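Local structure of oxalate oxidase 1 (Hordeum vulgare, 1FI2) at residues Lys27-Ser30 and Glu31-Asp34; Phe153-Gln156 and Asn157-Ile160; Glu58-Val61 and Ala62-Pro65; Val190-Leu193 and Lys194-Ala198; Leu109-Leu112 and Asp113-Asn116. The protein oxidises oxalate with molecular oxygen to carbon dioxide and hydrogen peroxide, using manganese in a homohexamer that also has superoxide dismutase activity. All coordinates share one frame; numbering follows the deposited sequence.

How the contacts relate
All five contacts are local, within continuous chain, and follow in series without nesting or crossing; four close turns or loops and contact 4 is the end of a helix. From the N terminus, contact 1 closes a surface turn ahead of strand 38-39. Contact 3 closes the turn leaving strand 54-59. Contact 5 links strands 103-109 and 118-124, and contact 2 carries the chain from strand 147-153 of one sheet toward strand 161-162 of the other. Last, contact 4 ends helix 187-196. Contacts 2 and 3 touch, with Gln156 O 3.0 Å from Val61 N in a probable hydrogen bond. Contacts 1 and 5 lie on opposite sides of the chain's centre, their own centres about 46 Å apart.

Contact 1: Lys27-Ser30 and Glu31-Asp34; sequences KPMS and EAGD
Glu31 lays its side chain across the ring of Pro28 and ends at the ammonium group of Lys27. Its CG stands anti to the carbonyl carbon (chi1 -55°) and the chain runs on extended, which carries the carboxylate back over the preceding residues. There OE1 forms a salt bridge with Lys27 NZ at 2.9 Å, the nitrogen arriving nearly in line with the carboxylate C-O bond. The lysine reaches this point by bending at chi2 and chi3, and the two side chains cross at about a right angle. Alongside, Pro28 CD lies 3.7 Å from Glu31 OE1, while Pro28 CG packs against the carboxylate carbon. The other oxygen, OE2, accepts a hydrogen bond from a water 2.9 Å away that also bonds Ser30 OG, so each carboxylate oxygen has a partner.

The backbone of the turn is tightly wound. Glu31 N donates to Pro28 O at 3.0 Å and Ala32 N to Met29 O at 3.2 Å, each donor standing well above the carbonyl plane. A second water continues the turn, donating to Ser30 O and accepting from Gly33 N. On the other side of the turn from the salt bridge, Met29 CE makes a loose apolar contact with Ala32 CB at 4.2 Å; Met29 also packs on Phe9 and on Tyr119 of a second subunit. Lys27 is tied by its backbone to Val11. The two successive i to i+3 bonds are characteristic of a short 3-10 turn, here spanned by an i to i+4 ion pair, at the surface of the N-terminal extension that precedes the jellyroll.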
# COMPACT_ATOMS: atom_id res chain seq x y z
N LYS A 27 16.97 5.52 15.45
CA LYS A 27 17.63 5.87 16.70
C LYS A 27 16.57 5.76 17.79
O LYS A 27 15.41 6.11 17.56
CB LYS A 27 18.10 7.32 16.68
CG LYS A 27 19.21 7.68 15.73
CD LYS A 27 20.54 7.04 16.07
CE LYS A 27 21.08 7.46 17.43
NZ LYS A 27 22.37 6.78 17.74
N PRO A 28 16.94 5.34 18.99
CA PRO A 28 16.02 5.44 20.13
C PRO A 28 15.52 6.87 20.21
O PRO A 28 16.30 7.81 19.98
CB PRO A 28 16.90 5.06 21.32
CG PRO A 28 18.02 4.26 20.74
CD PRO A 28 18.29 4.89 19.39
N MET A 29 14.26 7.11 20.57
CA MET A 29 13.76 8.49 20.64
C MET A 29 14.54 9.33 21.64
O MET A 29 14.70 10.54 21.45
CB MET A 29 12.26 8.55 20.94
CG MET A 29 11.33 8.20 19.81
SD MET A 29 11.53 9.17 18.31
CE MET A 29 11.52 10.84 18.93
N SER A 30 15.09 8.73 22.69
CA SER A 30 15.89 9.39 23.69
C SER A 30 17.15 10.05 23.14
O SER A 30 17.67 11.00 23.75
CB SER A 30 16.32 8.37 24.77
OG SER A 30 17.03 7.30 24.17
N GLU A 31 17.67 9.59 22.01
CA GLU A 31 18.86 10.11 21.39
C GLU A 31 18.60 11.04 20.22
O GLU A 31 19.55 11.39 19.51
CB GLU A 31 19.71 8.91 20.90
CG GLU A 31 20.02 7.91 22.00
CD GLU A 31 20.89 6.74 21.62
OE1 GLU A 31 21.35 6.64 20.47
OE2 GLU A 31 21.13 5.89 22.50
N ALA A 32 17.36 11.47 20.00
CA ALA A 32 17.01 12.27 18.84
C ALA A 32 17.09 13.78 18.98
O ALA A 32 17.38 14.46 17.98
CB ALA A 32 15.58 11.91 18.39
N GLY A 33 16.82 14.36 20.14
CA GLY A 33 16.88 15.81 20.29
C GLY A 33 15.66 16.50 19.67
O GLY A 33 14.69 15.82 19.33
N ASP A 34 15.72 17.82 19.50
CA ASP A 34 14.58 18.56 18.97
C ASP A 34 14.62 18.87 17.48
O ASP A 34 13.67 19.42 16.94
CB ASP A 34 14.46 19.96 19.62
CG ASP A 34 14.36 19.91 21.13
OD1 ASP A 34 13.79 18.93 21.65
OD2 ASP A 34 14.83 20.85 21.80
O HOH W 1 16.35 13.34 22.90
O HOH W 2 19.32 5.60 24.69

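Contact 2: Phe153-Gln156 and Asn157-Ile160; sequences FNSQ and NPGI
Asn157 meets Ser155 through its backbone: its N-H donates to Ser155 OG over 3.1 Å, at a nearly straight 161°. The serine oxygen lies anti to its own backbone N (chi1 177°), a torsion that swings it over the bend to receive this bond, and the same OG is hydrogen-bonded to Asp2, so the buried hydroxyl has two partners, Asn157 N and Asp2 OD1. Pro158 follows and turns its ring into the aromatic face of Phe153. Its CG sits 3.8 Å from the centroid of that ring, 17° off the normal, a CH-pi contact over the face, and its CB lies 3.8 Å from Phe153 CD2; the two side chains cross at about a right angle. Gly159, with a positive phi, lets the chain turn away, and its carbonyl oxygen is hydrogen-bonded to His90 ND1. Ile160 then leads into strand 161-162.

The proline thus backs a phenylalanine that stands beside the active site: Phe153 meets His90, a manganese ligand, edge-to-face, and its side chain lies about 5 Å from the metal. The turn joins strand 147-153 of one jellyroll sheet to strand 161-162 of the other, with Phe153 and Pro158 both packed against strand 73-79.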
# COMPACT_ATOMS: atom_id res chain seq x y z
N PHE A 153 9.76 14.45 -3.47
CA PHE A 153 9.48 13.11 -3.94
C PHE A 153 8.55 12.41 -2.95
O PHE A 153 8.56 12.71 -1.75
CB PHE A 153 10.73 12.24 -4.06
CG PHE A 153 11.79 12.76 -4.98
CD1 PHE A 153 12.78 13.60 -4.50
CD2 PHE A 153 11.79 12.42 -6.32
CE1 PHE A 153 13.76 14.09 -5.34
CE2 PHE A 153 12.76 12.92 -7.17
CZ PHE A 153 13.75 13.75 -6.68
N ASN A 154 7.90 11.37 -3.44
CA ASN A 154 7.00 10.59 -2.57
C ASN A 154 7.67 9.31 -2.10
O ASN A 154 7.05 8.26 -1.96
CB ASN A 154 5.67 10.37 -3.23
CG ASN A 154 5.51 9.47 -4.41
OD1 ASN A 154 6.38 9.35 -5.25
ND2 ASN A 154 4.33 8.84 -4.45
N SER A 155 8.94 9.44 -1.75
CA SER A 155 9.76 8.39 -1.20
C SER A 155 10.90 9.04 -0.41
O SER A 155 11.36 10.13 -0.74
CB SER A 155 10.37 7.49 -2.28
OG SER A 155 11.21 6.53 -1.65
N GLN A 156 11.36 8.34 0.62
CA GLN A 156 12.50 8.79 1.41
C GLN A 156 13.80 8.51 0.66
O GLN A 156 14.86 9.03 1.00
CB GLN A 156 12.53 8.08 2.77
CG GLN A 156 12.82 6.59 2.69
CD GLN A 156 12.82 5.92 4.05
OE1 GLN A 156 11.88 6.10 4.82
NE2 GLN A 156 13.85 5.13 4.34
N ASN A 157 13.73 7.65 -0.34
CA ASN A 157 14.88 7.26 -1.15
C ASN A 157 14.42 6.91 -2.56
O ASN A 157 14.29 5.75 -2.94
CB ASN A 157 15.56 6.06 -0.47
CG ASN A 157 16.89 5.68 -1.08
OD1 ASN A 157 17.28 4.51 -1.11
ND2 ASN A 157 17.61 6.69 -1.56
N PRO A 158 14.13 7.93 -3.37
CA PRO A 158 13.65 7.74 -4.72
C PRO A 158 14.57 6.95 -5.63
O PRO A 158 14.10 6.18 -6.47
CB PRO A 158 13.43 9.15 -5.26
CG PRO A 158 14.11 10.08 -4.33
CD PRO A 158 14.24 9.37 -3.01
N GLY A 159 15.87 7.16 -5.47
CA GLY A 159 16.89 6.53 -6.29
C GLY A 159 17.06 7.34 -7.58
O GLY A 159 16.15 8.08 -7.94
N ILE A 160 18.23 7.25 -8.21
CA ILE A 160 18.37 7.94 -9.49
C ILE A 160 19.16 7.07 -10.47
O ILE A 160 20.23 6.56 -10.18
CB ILE A 160 18.96 9.35 -9.38
CG1 ILE A 160 19.04 9.99 -10.77
CG2 ILE A 160 20.33 9.34 -8.73
CD1 ILE A 160 19.15 11.50 -10.76

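Contact 3: Glu58-Val61 and Ala62-Pro65; sequences ELDV and AEWP
Leu59 touches Trp64 with its branched end. Its CB leaves the end of strand 54-59 with CG anti to the backbone N (chi1 -155°), a torsion that brings the branch point to 3.5 Å from Trp64 CE3. Of the two methyls, CD1 rests 4.0 Å from Trp64 CB, and CD2 reaches the six-membered part of the indole, 3.4 Å from CE3 and 3.7 Å from CZ3. The leucine passes at an angle to the tryptophan.

What brings the tryptophan back to the leucine is the turn between them. Asp60 O accepts Glu63 N at 2.9 Å, closing a type I beta turn with Val61 and Ala62 at its corners, and Trp64 N at 2.8 Å, an i to i+4 alpha-turn bond nearly in line with the carbonyl. Glu63 presses CB and CG on Glu58 O, and a water bridges that oxygen to Glu63 OE1, which also forms a salt bridge with Lys41.

Leucine and indole both pack on Ser39 of strand 38-39 and on Thr128 of a second subunit. The turn itself leaves strand 54-59, an outer strand of its five-stranded sheet within the chain, and heads for the neighbouring antiparallel strand 73-79.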
# COMPACT_ATOMS: atom_id res chain seq x y z
N GLU A 58 21.45 16.63 -2.60
CA GLU A 58 20.44 15.67 -2.16
C GLU A 58 19.94 15.90 -0.74
O GLU A 58 20.69 16.25 0.17
CB GLU A 58 20.98 14.24 -2.28
CG GLU A 58 21.49 13.87 -3.66
CD GLU A 58 21.53 12.38 -3.90
OE1 GLU A 58 20.62 11.85 -4.57
OE2 GLU A 58 22.48 11.72 -3.43
N LEU A 59 18.65 15.60 -0.55
CA LEU A 59 18.06 15.68 0.79
C LEU A 59 17.15 14.47 1.01
O LEU A 59 15.99 14.57 1.39
CB LEU A 59 17.36 17.01 1.04
CG LEU A 59 17.25 17.45 2.50
CD1 LEU A 59 18.61 17.55 3.16
CD2 LEU A 59 16.52 18.78 2.61
N ASP A 60 17.71 13.31 0.69
CA ASP A 60 17.02 12.04 0.90
C ASP A 60 17.32 11.59 2.32
O ASP A 60 18.02 12.30 3.06
CB ASP A 60 17.41 11.01 -0.14
CG ASP A 60 18.88 10.70 -0.27
OD1 ASP A 60 19.21 9.76 -1.04
OD2 ASP A 60 19.73 11.36 0.36
N VAL A 61 16.89 10.40 2.72
CA VAL A 61 17.08 9.92 4.09
C VAL A 61 18.53 9.81 4.53
O VAL A 61 18.82 10.03 5.71
CB VAL A 61 16.32 8.60 4.31
CG1 VAL A 61 16.98 7.45 3.56
CG2 VAL A 61 16.17 8.29 5.79
N ALA A 62 19.48 9.59 3.63
CA ALA A 62 20.89 9.56 3.98
C ALA A 62 21.39 10.94 4.42
O ALA A 62 22.33 11.03 5.22
CB ALA A 62 21.70 9.05 2.80
N GLU A 63 20.80 12.01 3.90
CA GLU A 63 21.19 13.37 4.25
C GLU A 63 20.25 14.01 5.25
O GLU A 63 20.61 14.97 5.95
CB GLU A 63 21.27 14.22 2.98
CG GLU A 63 22.42 13.82 2.06
CD GLU A 63 23.76 14.13 2.70
OE1 GLU A 63 23.91 15.25 3.24
OE2 GLU A 63 24.67 13.28 2.66
N TRP A 64 19.03 13.50 5.36
CA TRP A 64 18.01 14.00 6.28
C TRP A 64 17.34 12.80 6.94
O TRP A 64 16.27 12.34 6.51
CB TRP A 64 16.97 14.85 5.56
CG TRP A 64 16.08 15.71 6.38
CD1 TRP A 64 16.11 15.91 7.74
CD2 TRP A 64 15.04 16.57 5.89
NE1 TRP A 64 15.14 16.80 8.12
CE2 TRP A 64 14.48 17.24 7.00
CE3 TRP A 64 14.52 16.83 4.62
CZ2 TRP A 64 13.42 18.14 6.88
CZ3 TRP A 64 13.48 17.73 4.50
CH2 TRP A 64 12.94 18.38 5.62
N PRO A 65 17.96 12.25 7.98
CA PRO A 65 17.49 11.04 8.62
C PRO A 65 16.11 11.13 9.24
O PRO A 65 15.44 10.10 9.35
CB PRO A 65 18.55 10.67 9.64
CG PRO A 65 19.46 11.84 9.75
CD PRO A 65 19.26 12.70 8.54
O HOH W 3 23.20 17.20 1.15
O HOH W 4 19.08 7.58 0.95

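Contact 4: Val190-Leu193 and Lys194-Ala198; sequences VELL and KSKFA
Lys194 and Val190 lie side by side and point the same way, the extended lysine chain running past the valine so that its CE is 4.2 Å from Val190 CG1. Glu191 crosses the same lysine obliquely: bent at chi2 (-67°), it brings OE1 to 3.8 Å from Lys194 CD. Their charged ends are not in contact; Lys194 NZ instead donates to Ile174 O and is also hydrogen-bonded to Thr176 OG1, a hydroxyl shared with Glu191 OE2. On another side of the helix Leu192 slants over Lys196, with CD1 3.9 Å from the lysine CE.

These side chains ride on the last turns of helix 187-196, in the C-terminal helical part that follows the germin jellyroll. The backbone bonding shifts from i+4 to i+3 here: Lys194 N reaches Val190 O at 2.9 Å in the carbonyl plane, whereas Lys196 N bonds Leu193 O from well above the plane of the Leu193 carbonyl. Ser195 OG folds back on the helix to donate to Leu192 O at 2.7 Å. Phe197 meets Leu193 O with its ring edge, CD1 lying 3.4 Å away in the ring plane. Both Leu193 and Phe197 pack on Phe168 of helix 163-169, and Leu192 and Leu193 meet Val185 of a third subunit.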
# COMPACT_ATOMS: atom_id res chain seq x y z
N VAL A 190 30.33 3.44 -30.21
CA VAL A 190 30.10 3.02 -28.83
C VAL A 190 31.31 3.32 -27.96
O VAL A 190 31.16 3.87 -26.86
CB VAL A 190 29.73 1.53 -28.75
CG1 VAL A 190 29.62 1.05 -27.31
CG2 VAL A 190 28.42 1.28 -29.49
N GLU A 191 32.52 3.03 -28.45
CA GLU A 191 33.73 3.31 -27.69
C GLU A 191 33.93 4.81 -27.47
O GLU A 191 34.41 5.22 -26.41
CB GLU A 191 34.96 2.67 -28.33
CG GLU A 191 34.94 1.16 -28.37
CD GLU A 191 35.02 0.44 -27.04
OE1 GLU A 191 35.17 1.08 -25.98
OE2 GLU A 191 34.94 -0.81 -27.04
N LEU A 192 33.55 5.64 -28.44
CA LEU A 192 33.67 7.09 -28.27
C LEU A 192 32.78 7.54 -27.11
O LEU A 192 33.20 8.31 -26.25
CB LEU A 192 33.28 7.83 -29.55
CG LEU A 192 33.15 9.35 -29.46
CD1 LEU A 192 34.52 10.01 -29.28
CD2 LEU A 192 32.44 9.90 -30.69
N LEU A 193 31.54 7.06 -27.08
CA LEU A 193 30.62 7.38 -26.00
C LEU A 193 31.15 6.90 -24.65
O LEU A 193 31.15 7.66 -23.68
CB LEU A 193 29.24 6.78 -26.31
CG LEU A 193 28.45 7.54 -27.39
CD1 LEU A 193 27.47 6.61 -28.09
CD2 LEU A 193 27.72 8.73 -26.78
N LYS A 194 31.65 5.67 -24.58
CA LYS A 194 32.21 5.14 -23.34
C LYS A 194 33.37 5.98 -22.82
O LYS A 194 33.49 6.20 -21.61
CB LYS A 194 32.70 3.70 -23.52
CG LYS A 194 31.60 2.65 -23.58
CD LYS A 194 32.20 1.25 -23.61
CE LYS A 194 31.13 0.17 -23.50
NZ LYS A 194 31.72 -1.19 -23.37
N SER A 195 34.22 6.51 -23.70
CA SER A 195 35.36 7.32 -23.31
C SER A 195 34.96 8.59 -22.58
O SER A 195 35.74 9.11 -21.77
CB SER A 195 36.23 7.65 -24.53
OG SER A 195 35.67 8.71 -25.29
N LYS A 196 33.76 9.11 -22.81
CA LYS A 196 33.27 10.31 -22.16
C LYS A 196 32.74 10.07 -20.75
O LYS A 196 32.53 11.02 -20.00
CB LYS A 196 32.16 10.94 -23.01
CG LYS A 196 32.50 11.11 -24.48
CD LYS A 196 33.63 12.10 -24.69
CE LYS A 196 33.94 12.26 -26.17
NZ LYS A 196 35.07 13.22 -26.38
N PHE A 197 32.44 8.81 -20.41
CA PHE A 197 31.90 8.48 -19.10
C PHE A 197 32.81 7.55 -18.30
O PHE A 197 32.41 7.04 -17.25
CB PHE A 197 30.50 7.84 -19.22
CG PHE A 197 29.48 8.80 -19.79
CD1 PHE A 197 29.30 8.90 -21.15
CD2 PHE A 197 28.75 9.63 -18.94
CE1 PHE A 197 28.39 9.80 -21.68
CE2 PHE A 197 27.83 10.52 -19.46
CZ PHE A 197 27.66 10.61 -20.83
N ALA A 198 34.09 7.51 -18.66
CA ALA A 198 35.06 6.67 -17.97
C ALA A 198 35.44 7.17 -16.58
O ALA A 198 35.93 6.41 -15.75
CB ALA A 198 36.32 6.55 -18.83

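Contact 5: Leu109-Leu112 and Asp113-Asn116; sequences LGSL and DSGN
Ser111 O takes hydrogen bonds from two backbone nitrogens across the turn, Ser114 N and Asn116 N, each at 3.0 Å. They approach from opposite faces of the carbonyl plane, so the oxygen is gripped between them. The loop is the hairpin connection between the adjacent antiparallel strands 103-109 and 118-124 of the jellyroll, and a Schellman motif closes the short 3-10-like winding at Leu112 and Asp113 within it. Asn116 N to Ser111 O is its 6→1 bond, and Gly115 N to Leu112 O, also at 3.0 Å, its 5→2 bond. Gly115 supplies the positive phi (64°) on which the motif depends, and Asn116, also positive, leads the chain on toward strand 118-124.

Close packing accompanies these bonds. Ser114 CB sits 3.5 Å from Ser111 O and 4.0 Å from Gly110 CA, an approach allowed by the lack of a side chain on Gly110. The side chains of Leu112 and Asn116 pass each other. A water donates to Ser111 OG and accepts from Asp113 N, tying the serine to the start of the winding.

Further out, neighbouring subunits fix the turn. Asp8 of a second subunit bonds both Ser111 OG and Ser114 OG through its OD1, while Leu112 and Ser111 pack on Ile160 of a third. At the base, the backbone of Gly110 is bonded to Lys117, and beside the latter in sequence Asn116 CA directs its hydrogen at Gly110 O, 3.4 Å away, with an angle of 174° at the hydrogen.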
# COMPACT_ATOMS: atom_id res chain seq x y z
N LEU A 109 8.98 12.10 -20.60
CA LEU A 109 8.69 11.13 -21.66
C LEU A 109 7.76 10.00 -21.25
O LEU A 109 7.98 9.29 -20.27
CB LEU A 109 10.04 10.57 -22.14
CG LEU A 109 10.96 11.62 -22.79
CD1 LEU A 109 12.37 11.54 -22.24
CD2 LEU A 109 10.96 11.45 -24.31
N GLY A 110 6.70 9.81 -22.03
CA GLY A 110 5.76 8.71 -21.77
C GLY A 110 6.41 7.38 -22.11
O GLY A 110 7.40 7.33 -22.84
N SER A 111 5.86 6.29 -21.57
CA SER A 111 6.36 4.94 -21.85
C SER A 111 5.91 4.49 -23.23
O SER A 111 5.28 5.25 -23.96
CB SER A 111 5.84 3.96 -20.79
OG SER A 111 4.45 3.74 -20.98
N LEU A 112 6.20 3.24 -23.60
CA LEU A 112 5.83 2.72 -24.91
C LEU A 112 4.34 2.74 -25.20
O LEU A 112 3.95 3.11 -26.31
CB LEU A 112 6.36 1.29 -25.10
CG LEU A 112 6.11 0.69 -26.49
CD1 LEU A 112 7.10 1.24 -27.50
CD2 LEU A 112 6.16 -0.83 -26.43
N ASP A 113 3.48 2.47 -24.22
CA ASP A 113 2.04 2.50 -24.44
C ASP A 113 1.47 3.90 -24.57
O ASP A 113 0.31 4.09 -24.95
CB ASP A 113 1.30 1.68 -23.38
CG ASP A 113 1.33 0.19 -23.68
OD1 ASP A 113 1.95 -0.24 -24.67
OD2 ASP A 113 0.71 -0.58 -22.91
N SER A 114 2.27 4.92 -24.28
CA SER A 114 1.91 6.32 -24.42
C SER A 114 2.56 6.87 -25.68
O SER A 114 2.74 8.08 -25.88
CB SER A 114 2.37 7.12 -23.20
OG SER A 114 1.55 6.85 -22.08
N GLY A 115 3.03 5.98 -26.55
CA GLY A 115 3.69 6.30 -27.79
C GLY A 115 5.00 7.04 -27.62
O GLY A 115 5.38 7.84 -28.48
N ASN A 116 5.67 6.88 -26.49
CA ASN A 116 6.91 7.56 -26.16
C ASN A 116 6.80 9.06 -26.41
O ASN A 116 7.72 9.69 -26.94
CB ASN A 116 8.10 6.98 -26.93
CG ASN A 116 8.47 5.58 -26.50
OD1 ASN A 116 8.40 5.23 -25.33
ND2 ASN A 116 8.87 4.76 -27.46
O HOH W 5 4.52 0.82 -21.82